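Local coordinates for protein PrgX (Enterococcus faecalis, PDB 2AWI) that acts as the receptor for the peptide sex pheromone cCF10 and probably binds DNA as a repressor that regulates plasmid conjugation, at residues V72-K84 with Q108-A120. The protein carries 1 engineered substitution. Residues are numbered along the deposited sequence; the frame is centred on the assembly and turned at random.
Sequences VNETGKEKLLISK and QYFSIYLGYISIA
Glu-74 and Thr-75 meet the phenol of Tyr-109 in the first turn of helix 74-87: Glu-74 CG lies 3.6 Å from Tyr-109 OH, while Thr-75 sets OG1 at a slant to the ring and rests CG2 on Gln-108 CB. Thr-75 OG1 hydrogen-bonds to Glu-52 of the second subunit, so a neighbouring chain reaches this end of the contact. One turn on, Glu-78 CB touches Ile-112 CD1 at 3.6 Å. A water donates to both Glu-78 O and Glu-78 OE1 and accepts from Tyr-116 OH, linking the two helices; Glu-78 OE2 is held by a salt bridge to Arg-98. Lys-79 lays its CB against Ile-112 CG1, then bends at chi3 and chi4 (-78° and -77°), which brings NZ to 3.3 Å from Ser-111 OG and into a salt bridge with Glu-154; Ser-111 OG hydrogen-bonds to Glu-154 and Asn-158. Ile-112 thus sits as a knob among Thr-75, Glu-78, Lys-79 and Ile-82. Ile-82 returns the interlock, lodged among Ile-112, Gly-115, Tyr-116 and Ile-119; its CD1 comes 3.8 Å from Gly-115 CA, an approach allowed by the missing side chain. The axes of 74-84 and 108-120 run nearly parallel, 12° apart and 9.7 Å at closest approach, consistent with a TPR-like helical array; helix 92-102, within the connection, packs on Glu-78, Leu-81 and Tyr-116, and helices 128-142 and 150-159 flank helix 107-122.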
ATOM      1  N   VAL A  72      32.631   7.896  36.397  1.00 94.13           N
ATOM      2  CA  VAL A  72      33.781   8.385  37.152  1.00 94.13           C
ATOM      3  C   VAL A  72      33.993   7.693  38.498  1.00 94.13           C
ATOM      4  O   VAL A  72      35.090   7.206  38.777  1.00 94.13           O
ATOM      5  CB  VAL A  72      33.678   9.913  37.394  1.00105.59           C
ATOM      6  CG1 VAL A  72      32.370  10.243  38.100  1.00105.59           C
ATOM      7  CG2 VAL A  72      34.866  10.394  38.219  1.00105.59           C
ATOM      8  N   ASN A  73      32.954   7.650  39.330  1.00 58.16           N
ATOM      9  CA  ASN A  73      33.063   7.026  40.647  1.00 54.93           C
ATOM     10  C   ASN A  73      32.865   5.513  40.662  1.00 52.41           C
ATOM     11  O   ASN A  73      32.703   4.879  39.619  1.00 51.31           O
ATOM     12  CB  ASN A  73      32.092   7.678  41.639  1.00 85.38           C
ATOM     13  CG  ASN A  73      30.659   7.668  41.152  1.00 85.38           C
ATOM     14  OD1 ASN A  73      30.176   6.663  40.628  1.00 85.38           O
ATOM     15  ND2 ASN A  73      29.965   8.785  41.333  1.00 85.38           N
ATOM     16  N   GLU A  74      32.877   4.948  41.867  1.00 67.88           N
ATOM     17  CA  GLU A  74      32.734   3.511  42.077  1.00 66.77           C
ATOM     18  C   GLU A  74      31.451   2.907  41.503  1.00 65.13           C
ATOM     19  O   GLU A  74      31.474   1.805  40.952  1.00 65.54           O
ATOM     20  CB  GLU A  74      32.818   3.206  43.573  1.00 94.82           C
ATOM     21  CG  GLU A  74      33.114   1.752  43.895  1.00 94.82           C
ATOM     22  CD  GLU A  74      34.506   1.328  43.456  1.00 94.82           C
ATOM     23  OE1 GLU A  74      34.848   0.139  43.636  1.00 94.82           O
ATOM     24  OE2 GLU A  74      35.257   2.182  42.932  1.00 94.82           O
ATOM     25  N   THR A  75      30.338   3.623  41.633  1.00 52.78           N
ATOM     26  CA  THR A  75      29.063   3.130  41.123  1.00 48.90           C
ATOM     27  C   THR A  75      29.020   3.110  39.595  1.00 48.76           C
ATOM     28  O   THR A  75      28.371   2.246  38.993  1.00 46.06           O
ATOM     29  CB  THR A  75      27.887   3.976  41.659  1.00 42.13           C
ATOM     30  OG1 THR A  75      27.776   3.787  43.074  1.00 38.39           O
ATOM     31  CG2 THR A  75      26.580   3.562  40.998  1.00 38.45           C
ATOM     32  N   GLY A  76      29.701   4.066  38.970  1.00 45.42           N
ATOM     33  CA  GLY A  76      29.730   4.104  37.520  1.00 45.44           C
ATOM     34  C   GLY A  76      30.586   2.957  37.016  1.00 46.97           C
ATOM     35  O   GLY A  76      30.233   2.274  36.051  1.00 45.78           O
ATOM     36  N   LYS A  77      31.718   2.742  37.679  1.00 60.23           N
ATOM     37  CA  LYS A  77      32.623   1.664  37.308  1.00 62.63           C
ATOM     38  C   LYS A  77      31.847   0.349  37.304  1.00 61.03           C
ATOM     39  O   LYS A  77      31.913  -0.420  36.343  1.00 61.10           O
ATOM     40  CB  LYS A  77      33.775   1.573  38.312  1.00 89.02           C
ATOM     41  CG  LYS A  77      34.563   2.860  38.483  1.00 89.02           C
ATOM     42  CD  LYS A  77      35.510   2.772  39.676  1.00 89.02           C
ATOM     43  CE  LYS A  77      36.196   4.109  39.946  1.00 89.02           C
ATOM     44  NZ  LYS A  77      37.000   4.105  41.205  1.00 89.02           N
ATOM     45  N   GLU A  78      31.104   0.112  38.385  1.00 59.75           N
ATOM     46  CA  GLU A  78      30.305  -1.102  38.543  1.00 59.36           C
ATOM     47  C   GLU A  78      29.230  -1.256  37.475  1.00 60.02           C
ATOM     48  O   GLU A  78      29.155  -2.290  36.812  1.00 61.08           O
ATOM     49  CB  GLU A  78      29.650  -1.122  39.929  1.00 53.00           C
ATOM     50  CG  GLU A  78      30.638  -1.198  41.087  1.00 50.91           C
ATOM     51  CD  GLU A  78      31.297  -2.558  41.206  1.00 51.43           C
ATOM     52  OE1 GLU A  78      31.144  -3.380  40.278  1.00 58.75           O
ATOM     53  OE2 GLU A  78      31.974  -2.808  42.225  1.00 45.60           O
ATOM     54  N   LYS A  79      28.395  -0.234  37.307  1.00 59.09           N
ATOM     55  CA  LYS A  79      27.325  -0.295  36.314  1.00 60.60           C
ATOM     56  C   LYS A  79      27.908  -0.506  34.919  1.00 60.04           C
ATOM     57  O   LYS A  79      27.260  -1.081  34.044  1.00 60.45           O
ATOM     58  CB  LYS A  79      26.478   0.985  36.352  1.00 52.81           C
ATOM     59  CG  LYS A  79      25.171   0.893  35.558  1.00 56.72           C
ATOM     60  CD  LYS A  79      24.277   2.120  35.768  1.00 55.33           C
ATOM     61  CE  LYS A  79      23.525   2.082  37.101  1.00 64.07           C
ATOM     62  NZ  LYS A  79      22.355   1.152  37.088  1.00 62.78           N
ATOM     63  N   LEU A  80      29.139  -0.047  34.726  1.00 62.06           N
ATOM     64  CA  LEU A  80      29.827  -0.186  33.446  1.00 61.29           C
ATOM     65  C   LEU A  80      30.279  -1.636  33.292  1.00 59.35           C
ATOM     66  O   LEU A  80      30.144  -2.242  32.228  1.00 57.71           O
ATOM     67  CB  LEU A  80      31.037   0.760  33.409  1.00 85.97           C
ATOM     68  CG  LEU A  80      31.870   0.932  32.133  1.00 88.95           C
ATOM     69  CD1 LEU A  80      32.670  -0.331  31.835  1.00 88.95           C
ATOM     70  CD2 LEU A  80      30.950   1.283  30.975  1.00 88.61           C
ATOM     71  N   LEU A  81      30.804  -2.186  34.378  1.00 58.86           N
ATOM     72  CA  LEU A  81      31.298  -3.553  34.413  1.00 58.14           C
ATOM     73  C   LEU A  81      30.281  -4.581  33.910  1.00 57.52           C
ATOM     74  O   LEU A  81      30.661  -5.636  33.398  1.00 57.94           O
ATOM     75  CB  LEU A  81      31.727  -3.889  35.844  1.00 55.01           C
ATOM     76  CG  LEU A  81      32.679  -5.058  36.101  1.00 58.13           C
ATOM     77  CD1 LEU A  81      33.882  -4.961  35.181  1.00 62.02           C
ATOM     78  CD2 LEU A  81      33.127  -5.028  37.562  1.00 58.42           C
ATOM     79  N   ILE A  82      28.995  -4.272  34.048  1.00 53.66           N
ATOM     80  CA  ILE A  82      27.934  -5.183  33.615  1.00 54.20           C
ATOM     81  C   ILE A  82      28.019  -5.581  32.142  1.00 55.43           C
ATOM     82  O   ILE A  82      27.842  -6.750  31.801  1.00 55.01           O
ATOM     83  CB  ILE A  82      26.527  -4.575  33.885  1.00 45.55           C
ATOM     84  CG1 ILE A  82      26.193  -4.683  35.371  1.00 44.33           C
ATOM     85  CG2 ILE A  82      25.457  -5.286  33.053  1.00 45.04           C
ATOM     86  CD1 ILE A  82      24.857  -4.083  35.727  1.00 48.39           C
ATOM     87  N   SER A  83      28.280  -4.609  31.273  1.00 72.24           N
ATOM     88  CA  SER A  83      28.374  -4.870  29.839  1.00 74.17           C
ATOM     89  C   SER A  83      29.474  -5.877  29.531  1.00 73.61           C
ATOM     90  O   SER A  83      29.282  -6.805  28.742  1.00 74.13           O
ATOM     91  CB  SER A  83      28.649  -3.568  29.081  1.00 91.15           C
ATOM     92  OG  SER A  83      29.908  -3.022  29.438  1.00 91.15           O
ATOM     93  N   LYS A  84      30.626  -5.691  30.163  1.00 69.58           N
ATOM     94  CA  LYS A  84      31.761  -6.574  29.956  1.00 71.30           C
ATOM     95  C   LYS A  84      31.446  -7.990  30.422  1.00 70.58           C
ATOM     96  O   LYS A  84      31.738  -8.958  29.718  1.00 70.74           O
ATOM     97  CB  LYS A  84      32.986  -6.036  30.700  1.00109.22           C
ATOM     98  CG  LYS A  84      33.222  -4.545  30.483  1.00109.22           C
ATOM     99  CD  LYS A  84      34.584  -4.096  30.996  1.00109.22           C
ATOM    100  CE  LYS A  84      35.697  -4.465  30.021  1.00109.22           C
ATOM    101  NZ  LYS A  84      35.538  -3.772  28.705  1.00109.22           N
ATOM    102  N   GLN A 108      21.116   2.618  43.430  1.00 35.50           N
ATOM    103  CA  GLN A 108      21.978   2.375  42.279  1.00 35.63           C
ATOM    104  C   GLN A 108      22.499   0.944  42.341  1.00 36.41           C
ATOM    105  O   GLN A 108      22.313   0.170  41.407  1.00 37.58           O
ATOM    106  CB  GLN A 108      23.143   3.369  42.261  1.00 30.83           C
ATOM    107  CG  GLN A 108      22.720   4.785  41.909  1.00 33.14           C
ATOM    108  CD  GLN A 108      22.302   4.922  40.451  1.00 42.67           C
ATOM    109  OE1 GLN A 108      21.550   5.829  40.090  1.00 46.21           O
ATOM    110  NE2 GLN A 108      22.801   4.026  39.605  1.00 45.38           N
ATOM    111  N   TYR A 109      23.142   0.586  43.450  1.00 42.23           N
ATOM    112  CA  TYR A 109      23.662  -0.770  43.610  1.00 40.98           C
ATOM    113  C   TYR A 109      22.570  -1.818  43.446  1.00 38.67           C
ATOM    114  O   TYR A 109      22.820  -2.910  42.935  1.00 37.20           O
ATOM    115  CB  TYR A 109      24.343  -0.933  44.973  1.00 44.15           C
ATOM    116  CG  TYR A 109      25.784  -0.476  44.971  1.00 45.16           C
ATOM    117  CD1 TYR A 109      26.748  -1.161  44.232  1.00 47.92           C
ATOM    118  CD2 TYR A 109      26.176   0.667  45.666  1.00 39.06           C
ATOM    119  CE1 TYR A 109      28.068  -0.716  44.179  1.00 53.30           C
ATOM    120  CE2 TYR A 109      27.494   1.122  45.621  1.00 46.18           C
ATOM    121  CZ  TYR A 109      28.431   0.427  44.874  1.00 49.32           C
ATOM    122  OH  TYR A 109      29.726   0.886  44.807  1.00 52.77           O
ATOM    123  N   PHE A 110      21.352  -1.503  43.873  1.00 32.33           N
ATOM    124  CA  PHE A 110      20.290  -2.479  43.699  1.00 31.56           C
ATOM    125  C   PHE A 110      20.083  -2.665  42.206  1.00 31.78           C
ATOM    126  O   PHE A 110      19.982  -3.790  41.720  1.00 32.68           O
ATOM    127  CB  PHE A 110      18.982  -2.018  44.342  1.00 33.74           C
ATOM    128  CG  PHE A 110      17.927  -3.086  44.369  1.00 35.63           C
ATOM    129  CD1 PHE A 110      18.173  -4.295  45.014  1.00 32.31           C
ATOM    130  CD2 PHE A 110      16.707  -2.900  43.730  1.00 31.37           C
ATOM    131  CE1 PHE A 110      17.217  -5.307  45.020  1.00 30.68           C
ATOM    132  CE2 PHE A 110      15.742  -3.907  43.729  1.00 36.33           C
ATOM    133  CZ  PHE A 110      15.999  -5.113  44.376  1.00 32.15           C
ATOM    134  N   SER A 111      20.031  -1.549  41.485  1.00 31.38           N
ATOM    135  CA  SER A 111      19.844  -1.575  40.041  1.00 32.33           C
ATOM    136  C   SER A 111      20.955  -2.390  39.374  1.00 34.03           C
ATOM    137  O   SER A 111      20.700  -3.163  38.454  1.00 35.19           O
ATOM    138  CB  SER A 111      19.831  -0.147  39.485  1.00 29.33           C
ATOM    139  OG  SER A 111      19.465  -0.141  38.115  1.00 30.12           O
ATOM    140  N   ILE A 112      22.186  -2.223  39.843  1.00 34.99           N
ATOM    141  CA  ILE A 112      23.306  -2.970  39.282  1.00 36.55           C
ATOM    142  C   ILE A 112      23.104  -4.456  39.579  1.00 37.03           C
ATOM    143  O   ILE A 112      23.296  -5.313  38.712  1.00 35.81           O
ATOM    144  CB  ILE A 112      24.642  -2.503  39.892  1.00 36.16           C
ATOM    145  CG1 ILE A 112      24.930  -1.063  39.466  1.00 34.93           C
ATOM    146  CG2 ILE A 112      25.761  -3.417  39.445  1.00 32.70           C
ATOM    147  CD1 ILE A 112      26.134  -0.454  40.156  1.00 39.20           C
ATOM    148  N   TYR A 113      22.704  -4.740  40.816  1.00 40.64           N
ATOM    149  CA  TYR A 113      22.443  -6.098  41.276  1.00 40.62           C
ATOM    150  C   TYR A 113      21.496  -6.827  40.328  1.00 40.44           C
ATOM    151  O   TYR A 113      21.785  -7.937  39.888  1.00 42.05           O
ATOM    152  CB  TYR A 113      21.837  -6.048  42.680  1.00 41.33           C
ATOM    153  CG  TYR A 113      21.220  -7.347  43.138  1.00 44.08           C
ATOM    154  CD1 TYR A 113      22.016  -8.450  43.453  1.00 44.17           C
ATOM    155  CD2 TYR A 113      19.835  -7.480  43.241  1.00 36.35           C
ATOM    156  CE1 TYR A 113      21.449  -9.655  43.863  1.00 41.38           C
ATOM    157  CE2 TYR A 113      19.257  -8.675  43.647  1.00 35.65           C
ATOM    158  CZ  TYR A 113      20.069  -9.761  43.957  1.00 41.64           C
ATOM    159  OH  TYR A 113      19.503 -10.947  44.368  1.00 43.45           O
ATOM    160  N   LEU A 114      20.361  -6.205  40.021  1.00 33.15           N
ATOM    161  CA  LEU A 114      19.385  -6.810  39.115  1.00 32.64           C
ATOM    162  C   LEU A 114      20.015  -6.991  37.735  1.00 34.68           C
ATOM    163  O   LEU A 114      19.539  -7.785  36.917  1.00 34.23           O
ATOM    164  CB  LEU A 114      18.128  -5.932  39.008  1.00 30.10           C
ATOM    165  CG  LEU A 114      17.311  -5.765  40.296  1.00 26.82           C
ATOM    166  CD1 LEU A 114      16.166  -4.775  40.072  1.00 19.19           C
ATOM    167  CD2 LEU A 114      16.779  -7.126  40.744  1.00 21.10           C
ATOM    168  N   GLY A 115      21.086  -6.239  37.486  1.00 44.62           N
ATOM    169  CA  GLY A 115      21.793  -6.343  36.224  1.00 44.72           C
ATOM    170  C   GLY A 115      22.486  -7.692  36.157  1.00 46.90           C
ATOM    171  O   GLY A 115      22.566  -8.319  35.095  1.00 47.06           O
ATOM    172  N   TYR A 116      22.991  -8.141  37.301  1.00 40.71           N
ATOM    173  CA  TYR A 116      23.654  -9.436  37.380  1.00 42.03           C
ATOM    174  C   TYR A 116      22.625 -10.564  37.308  1.00 42.14           C
ATOM    175  O   TYR A 116      22.866 -11.593  36.678  1.00 43.44           O
ATOM    176  CB  TYR A 116      24.452  -9.558  38.678  1.00 47.60           C
ATOM    177  CG  TYR A 116      25.771  -8.818  38.677  1.00 49.30           C
ATOM    178  CD1 TYR A 116      25.819  -7.424  38.612  1.00 45.51           C
ATOM    179  CD2 TYR A 116      26.975  -9.516  38.756  1.00 47.90           C
ATOM    180  CE1 TYR A 116      27.041  -6.745  38.629  1.00 46.91           C
ATOM    181  CE2 TYR A 116      28.198  -8.851  38.773  1.00 48.76           C
ATOM    182  CZ  TYR A 116      28.226  -7.468  38.710  1.00 47.13           C
ATOM    183  OH  TYR A 116      29.441  -6.825  38.730  1.00 47.88           O
ATOM    184  N   ILE A 117      21.479 -10.371  37.951  1.00 54.67           N
ATOM    185  CA  ILE A 117      20.436 -11.391  37.933  1.00 54.16           C
ATOM    186  C   ILE A 117      19.996 -11.634  36.501  1.00 54.91           C
ATOM    187  O   ILE A 117      19.779 -12.772  36.090  1.00 55.12           O
ATOM    188  CB  ILE A 117      19.213 -10.965  38.769  1.00 42.11           C
ATOM    189  CG1 ILE A 117      19.619 -10.820  40.235  1.00 44.97           C
ATOM    190  CG2 ILE A 117      18.092 -11.995  38.626  1.00 38.79           C
ATOM    191  CD1 ILE A 117      20.167 -12.093  40.851  1.00 47.27           C
ATOM    192  N   SER A 118      19.867 -10.551  35.744  1.00 52.35           N
ATOM    193  CA  SER A 118      19.461 -10.634  34.350  1.00 52.37           C
ATOM    194  C   SER A 118      20.464 -11.489  33.583  1.00 52.88           C
ATOM    195  O   SER A 118      20.087 -12.406  32.857  1.00 54.21           O
ATOM    196  CB  SER A 118      19.406  -9.233  33.746  1.00 44.99           C
ATOM    197  OG  SER A 118      18.946  -9.280  32.409  1.00 46.80           O
ATOM    198  N   ILE A 119      21.745 -11.177  33.753  1.00 53.33           N
ATOM    199  CA  ILE A 119      22.819 -11.912  33.088  1.00 52.73           C
ATOM    200  C   ILE A 119      22.722 -13.405  33.396  1.00 55.46           C
ATOM    201  O   ILE A 119      22.752 -14.233  32.488  1.00 57.60           O
ATOM    202  CB  ILE A 119      24.211 -11.390  33.535  1.00 42.13           C
ATOM    203  CG1 ILE A 119      24.478 -10.011  32.923  1.00 34.21           C
ATOM    204  CG2 ILE A 119      25.291 -12.370  33.126  1.00 37.10           C
ATOM    205  CD1 ILE A 119      25.693  -9.314  33.499  1.00 34.78           C
ATOM    206  N   ALA A 120      22.604 -13.735  34.680  1.00 55.09           N
ATOM    207  CA  ALA A 120      22.503 -15.123  35.125  1.00 57.09           C
ATOM    208  C   ALA A 120      21.310 -15.845  34.502  1.00 59.46           C
ATOM    209  O   ALA A 120      21.431 -16.990  34.067  1.00 59.90           O
ATOM    210  CB  ALA A 120      22.411 -15.174  36.643  1.00 50.33           C
TER
HETATM  211  O   HOH W   1      29.561  -4.320  38.617  1.00 57.27           O